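Local coordinates for protein eukaryotic translation initiation factor 4 gamma 5 (PDB 6OZU) that probably acts as an eIF4G-type scaffold in translation initiation in Trypanosoma cruzi, its MIF4G domain being the part that in relatives binds the helicase eIF4A, at residues I14-L23 and V63-V71. Residues are numbered along the deposited sequence; the frame is centred on the assembly and turned at random.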
ATOM      1  N   ILE A  14      11.615 -15.657   9.675  1.00 79.72           N
ATOM      2  CA  ILE A  14      11.891 -14.254  10.014  1.00 76.83           C
ATOM      3  C   ILE A  14      10.587 -13.447  10.149  1.00 78.20           C
ATOM      4  O   ILE A  14      10.429 -12.719  11.129  1.00 77.43           O
ATOM      5  CB  ILE A  14      12.905 -13.624   8.999  1.00 78.55           C
ATOM      6  CG1 ILE A  14      14.284 -14.316   9.102  1.00 80.75           C
ATOM      7  CG2 ILE A  14      13.032 -12.094   9.182  1.00 76.85           C
ATOM      8  CD1 ILE A  14      15.175 -14.185   7.884  1.00 83.13           C
ATOM      9  N   LEU A  15       9.650 -13.596   9.182  1.00 74.19           N
ATOM     10  CA  LEU A  15       8.353 -12.891   9.169  1.00 72.23           C
ATOM     11  C   LEU A  15       7.484 -13.296  10.371  1.00 78.93           C
ATOM     12  O   LEU A  15       6.713 -12.487  10.892  1.00 78.03           O
ATOM     13  CB  LEU A  15       7.592 -13.127   7.847  1.00 70.61           C
ATOM     14  CG  LEU A  15       8.234 -12.617   6.550  1.00 73.20           C
ATOM     15  CD1 LEU A  15       7.599 -13.263   5.349  1.00 72.36           C
ATOM     16  CD2 LEU A  15       8.156 -11.109   6.434  1.00 72.81           C
ATOM     17  N   GLY A  16       7.639 -14.540  10.801  1.00 78.53           N
ATOM     18  CA  GLY A  16       6.964 -15.069  11.972  1.00 80.18           C
ATOM     19  C   GLY A  16       7.454 -14.399  13.246  1.00 86.79           C
ATOM     20  O   GLY A  16       6.673 -13.706  13.910  1.00 87.08           O
ATOM     21  N   ARG A  17       8.771 -14.555  13.575  1.00 84.25           N
ATOM     22  CA  ARG A  17       9.374 -13.978  14.790  1.00 85.24           C
ATOM     23  C   ARG A  17       9.500 -12.434  14.814  1.00 88.87           C
ATOM     24  O   ARG A  17       9.819 -11.900  15.868  1.00 89.03           O
ATOM     25  CB  ARG A  17      10.739 -14.612  15.174  1.00 87.26           C
ATOM     26  CG  ARG A  17      11.596 -15.194  14.069  1.00101.90           C
ATOM     27  CD  ARG A  17      12.713 -16.078  14.614  1.00117.71           C
ATOM     28  NE  ARG A  17      13.718 -16.393  13.589  1.00123.28           N
ATOM     29  CZ  ARG A  17      13.858 -17.578  12.996  1.00132.94           C
ATOM     30  NH1 ARG A  17      14.793 -17.758  12.074  1.00116.34           N
ATOM     31  NH2 ARG A  17      13.065 -18.589  13.325  1.00120.76           N
ATOM     32  N   VAL A  18       9.217 -11.716  13.719  1.00 85.36           N
ATOM     33  CA  VAL A  18       9.398 -10.262  13.698  1.00 84.80           C
ATOM     34  C   VAL A  18       8.312  -9.517  14.533  1.00 90.76           C
ATOM     35  O   VAL A  18       7.108  -9.798  14.450  1.00 89.05           O
ATOM     36  CB  VAL A  18       9.600  -9.670  12.262  1.00 85.88           C
ATOM     37  CG1 VAL A  18       8.297  -9.581  11.472  1.00 83.72           C
ATOM     38  CG2 VAL A  18      10.310  -8.323  12.311  1.00 84.68           C
ATOM     39  N   GLY A  19       8.816  -8.603  15.358  1.00 90.60           N
ATOM     40  CA  GLY A  19       8.077  -7.713  16.247  1.00 91.13           C
ATOM     41  C   GLY A  19       8.874  -6.462  16.577  1.00 97.96           C
ATOM     42  O   GLY A  19      10.010  -6.301  16.104  1.00 97.95           O
ATOM     43  N   GLU A  20       8.275  -5.561  17.388  1.00 96.32           N
ATOM     44  CA  GLU A  20       8.868  -4.285  17.816  1.00 97.58           C
ATOM     45  C   GLU A  20      10.254  -4.468  18.478  1.00104.74           C
ATOM     46  O   GLU A  20      11.234  -3.838  18.046  1.00105.42           O
ATOM     47  CB  GLU A  20       7.894  -3.544  18.750  1.00 99.23           C
ATOM     48  CG  GLU A  20       8.309  -2.131  19.157  1.00113.50           C
ATOM     49  CD  GLU A  20       7.753  -1.663  20.491  1.00142.15           C
ATOM     50  OE1 GLU A  20       8.025  -2.338  21.511  1.00147.67           O
ATOM     51  OE2 GLU A  20       7.067  -0.613  20.525  1.00132.28           O
ATOM     52  N   GLY A  21      10.315  -5.375  19.454  1.00101.38           N
ATOM     53  CA  GLY A  21      11.517  -5.682  20.217  1.00102.91           C
ATOM     54  C   GLY A  21      12.690  -6.264  19.452  1.00104.59           C
ATOM     55  O   GLY A  21      13.831  -5.860  19.705  1.00106.61           O
ATOM     56  N   ASN A  22      12.434  -7.222  18.523  1.00 96.91           N
ATOM     57  CA  ASN A  22      13.505  -7.933  17.798  1.00 96.03           C
ATOM     58  C   ASN A  22      13.708  -7.559  16.314  1.00 93.96           C
ATOM     59  O   ASN A  22      14.478  -8.242  15.631  1.00 93.88           O
ATOM     60  CB  ASN A  22      13.336  -9.460  17.923  1.00 96.01           C
ATOM     61  CG  ASN A  22      12.140 -10.081  17.229  1.00100.60           C
ATOM     62  OD1 ASN A  22      11.424  -9.469  16.425  1.00 82.50           O
ATOM     63  ND2 ASN A  22      11.911 -11.342  17.533  1.00 95.40           N
ATOM     64  N   LEU A  23      13.075  -6.476  15.836  1.00 85.65           N
ATOM     65  CA  LEU A  23      13.236  -6.003  14.463  1.00 82.56           C
ATOM     66  C   LEU A  23      14.740  -5.878  14.044  1.00 87.54           C
ATOM     67  O   LEU A  23      15.078  -6.402  12.975  1.00 86.05           O
ATOM     68  CB  LEU A  23      12.439  -4.700  14.228  1.00 79.83           C
ATOM     69  CG  LEU A  23      12.517  -4.057  12.839  1.00 81.64           C
ATOM     70  CD1 LEU A  23      11.861  -4.924  11.763  1.00 79.98           C
ATOM     71  CD2 LEU A  23      11.893  -2.696  12.856  1.00 81.79           C
ATOM     72  N   VAL A  63       2.415  -5.839   9.630  1.00 72.63           N
ATOM     73  CA  VAL A  63       2.660  -5.415   8.256  1.00 71.11           C
ATOM     74  C   VAL A  63       3.724  -4.275   8.199  1.00 75.56           C
ATOM     75  O   VAL A  63       4.619  -4.393   7.350  1.00 75.12           O
ATOM     76  CB  VAL A  63       1.366  -5.115   7.451  1.00 73.07           C
ATOM     77  CG1 VAL A  63       1.684  -4.585   6.055  1.00 72.28           C
ATOM     78  CG2 VAL A  63       0.520  -6.376   7.328  1.00 72.93           C
ATOM     79  N   PRO A  64       3.761  -3.257   9.113  1.00 71.71           N
ATOM     80  CA  PRO A  64       4.847  -2.256   9.032  1.00 70.79           C
ATOM     81  C   PRO A  64       6.228  -2.881   9.220  1.00 73.82           C
ATOM     82  O   PRO A  64       7.199  -2.356   8.683  1.00 73.68           O
ATOM     83  CB  PRO A  64       4.535  -1.284  10.176  1.00 72.75           C
ATOM     84  CG  PRO A  64       3.117  -1.502  10.518  1.00 76.67           C
ATOM     85  CD  PRO A  64       2.829  -2.936  10.217  1.00 72.85           C
ATOM     86  N   TYR A  65       6.309  -4.010   9.965  1.00 69.96           N
ATOM     87  CA  TYR A  65       7.573  -4.711  10.209  1.00 70.50           C
ATOM     88  C   TYR A  65       8.042  -5.470   8.983  1.00 72.31           C
ATOM     89  O   TYR A  65       9.243  -5.520   8.753  1.00 72.40           O
ATOM     90  CB  TYR A  65       7.510  -5.627  11.447  1.00 73.22           C
ATOM     91  CG  TYR A  65       7.154  -4.877  12.707  1.00 76.55           C
ATOM     92  CD1 TYR A  65       8.086  -4.059  13.343  1.00 79.88           C
ATOM     93  CD2 TYR A  65       5.868  -4.941  13.241  1.00 77.06           C
ATOM     94  CE1 TYR A  65       7.750  -3.332  14.484  1.00 82.50           C
ATOM     95  CE2 TYR A  65       5.521  -4.225  14.384  1.00 78.50           C
ATOM     96  CZ  TYR A  65       6.468  -3.427  15.008  1.00 89.70           C
ATOM     97  OH  TYR A  65       6.127  -2.712  16.128  1.00 92.38           O
ATOM     98  N   TYR A  66       7.099  -6.071   8.207  1.00 66.88           N
ATOM     99  CA  TYR A  66       7.368  -6.805   6.969  1.00 66.02           C
ATOM    100  C   TYR A  66       7.932  -5.830   5.963  1.00 66.08           C
ATOM    101  O   TYR A  66       8.937  -6.123   5.305  1.00 66.17           O
ATOM    102  CB  TYR A  66       6.085  -7.417   6.372  1.00 66.92           C
ATOM    103  CG  TYR A  66       5.336  -8.375   7.261  1.00 71.06           C
ATOM    104  CD1 TYR A  66       5.999  -9.133   8.222  1.00 75.34           C
ATOM    105  CD2 TYR A  66       3.966  -8.549   7.125  1.00 71.82           C
ATOM    106  CE1 TYR A  66       5.313 -10.035   9.033  1.00 77.59           C
ATOM    107  CE2 TYR A  66       3.260  -9.407   7.966  1.00 74.07           C
ATOM    108  CZ  TYR A  66       3.941 -10.165   8.905  1.00 85.52           C
ATOM    109  OH  TYR A  66       3.252 -11.035   9.715  1.00 91.70           O
ATOM    110  N   VAL A  67       7.272  -4.664   5.862  1.00 58.53           N
ATOM    111  CA  VAL A  67       7.612  -3.555   4.982  1.00 56.40           C
ATOM    112  C   VAL A  67       8.984  -2.964   5.394  1.00 61.33           C
ATOM    113  O   VAL A  67       9.791  -2.663   4.515  1.00 62.94           O
ATOM    114  CB  VAL A  67       6.424  -2.550   4.929  1.00 58.26           C
ATOM    115  CG1 VAL A  67       6.826  -1.222   4.346  1.00 57.76           C
ATOM    116  CG2 VAL A  67       5.259  -3.122   4.131  1.00 57.12           C
ATOM    117  N   LYS A  68       9.291  -2.909   6.714  1.00 57.22           N
ATOM    118  CA  LYS A  68      10.590  -2.441   7.229  1.00 57.18           C
ATOM    119  C   LYS A  68      11.746  -3.415   6.921  1.00 61.97           C
ATOM    120  O   LYS A  68      12.906  -2.989   6.874  1.00 63.29           O
ATOM    121  CB  LYS A  68      10.516  -2.134   8.727  1.00 59.53           C
ATOM    122  CG  LYS A  68       9.925  -0.767   9.026  1.00 63.91           C
ATOM    123  CD  LYS A  68       9.771  -0.527  10.521  1.00 69.88           C
ATOM    124  CE  LYS A  68       8.943   0.689  10.808  1.00 65.72           C
ATOM    125  NZ  LYS A  68       7.540   0.515  10.373  1.00 71.59           N
ATOM    126  N   LEU A  69      11.422  -4.712   6.709  1.00 57.64           N
ATOM    127  CA  LEU A  69      12.385  -5.763   6.366  1.00 58.59           C
ATOM    128  C   LEU A  69      12.767  -5.625   4.898  1.00 63.41           C
ATOM    129  O   LEU A  69      13.921  -5.847   4.551  1.00 64.50           O
ATOM    130  CB  LEU A  69      11.822  -7.172   6.652  1.00 58.94           C
ATOM    131  CG  LEU A  69      11.762  -7.621   8.121  1.00 64.89           C
ATOM    132  CD1 LEU A  69      10.963  -8.901   8.265  1.00 65.56           C
ATOM    133  CD2 LEU A  69      13.161  -7.802   8.724  1.00 69.31           C
ATOM    134  N   VAL A  70      11.798  -5.221   4.047  1.00 58.90           N
ATOM    135  CA  VAL A  70      11.971  -4.995   2.610  1.00 58.11           C
ATOM    136  C   VAL A  70      12.860  -3.753   2.395  1.00 60.95           C
ATOM    137  O   VAL A  70      13.742  -3.787   1.537  1.00 61.22           O
ATOM    138  CB  VAL A  70      10.610  -4.928   1.853  1.00 60.31           C
ATOM    139  CG1 VAL A  70      10.814  -4.623   0.365  1.00 59.72           C
ATOM    140  CG2 VAL A  70       9.823  -6.228   2.025  1.00 60.12           C
ATOM    141  N   VAL A  71      12.664  -2.691   3.216  1.00 56.06           N
ATOM    142  CA  VAL A  71      13.481  -1.461   3.181  1.00 55.24           C
ATOM    143  C   VAL A  71      14.932  -1.837   3.526  1.00 62.45           C
ATOM    144  O   VAL A  71      15.863  -1.402   2.841  1.00 64.21           O
ATOM    145  CB  VAL A  71      12.944  -0.346   4.130  1.00 56.18           C
ATOM    146  CG1 VAL A  71      13.878   0.870   4.150  1.00 55.71           C
ATOM    147  CG2 VAL A  71      11.539   0.074   3.738  1.00 53.86           C
TER
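Y65 and Y66, neighbours on the first turn of helix 63-76, receive the end of helix 6-17 and the turn after it. The Y65 ring packs against the turn at G19 and E20: the G19 carbonyl carbon lies 3.9 Å above one face, offset toward the rim, while CB of E20 sits 3.3 Å from the Y65 hydroxyl oxygen and the E20 carboxylate extends past the ring, its plane turned 84° from it. With CG anti to the backbone N (chi1 179°), L23 brings both methyls to Y65, CD2 at the ring edge and also 3.8 Å from CD of K68.

Deeper in, V18 splits its branches, CG1 going to CE1 of Y66 and CG2 to CB of Y65 and tip to tip with L69. CD2 of L15 presses on CD1 of Y66 at 3.4 Å, and I14 and L15 both meet CD1 of L69. The Y66 hydroxyl is hydrogen-bonded to NZ of K53.

No hydrogen bond joins the segments; the N22 amide braces the turn from within, ND2 donating to O of R17 (2.7 Å) and OD1 accepting from N of G19 (2.9 Å). The turn between helices 6-17 and 23-31 thus lies on helix 63-76, consistent with the stacked helical hairpins of the HEAT-like MIF4G fold.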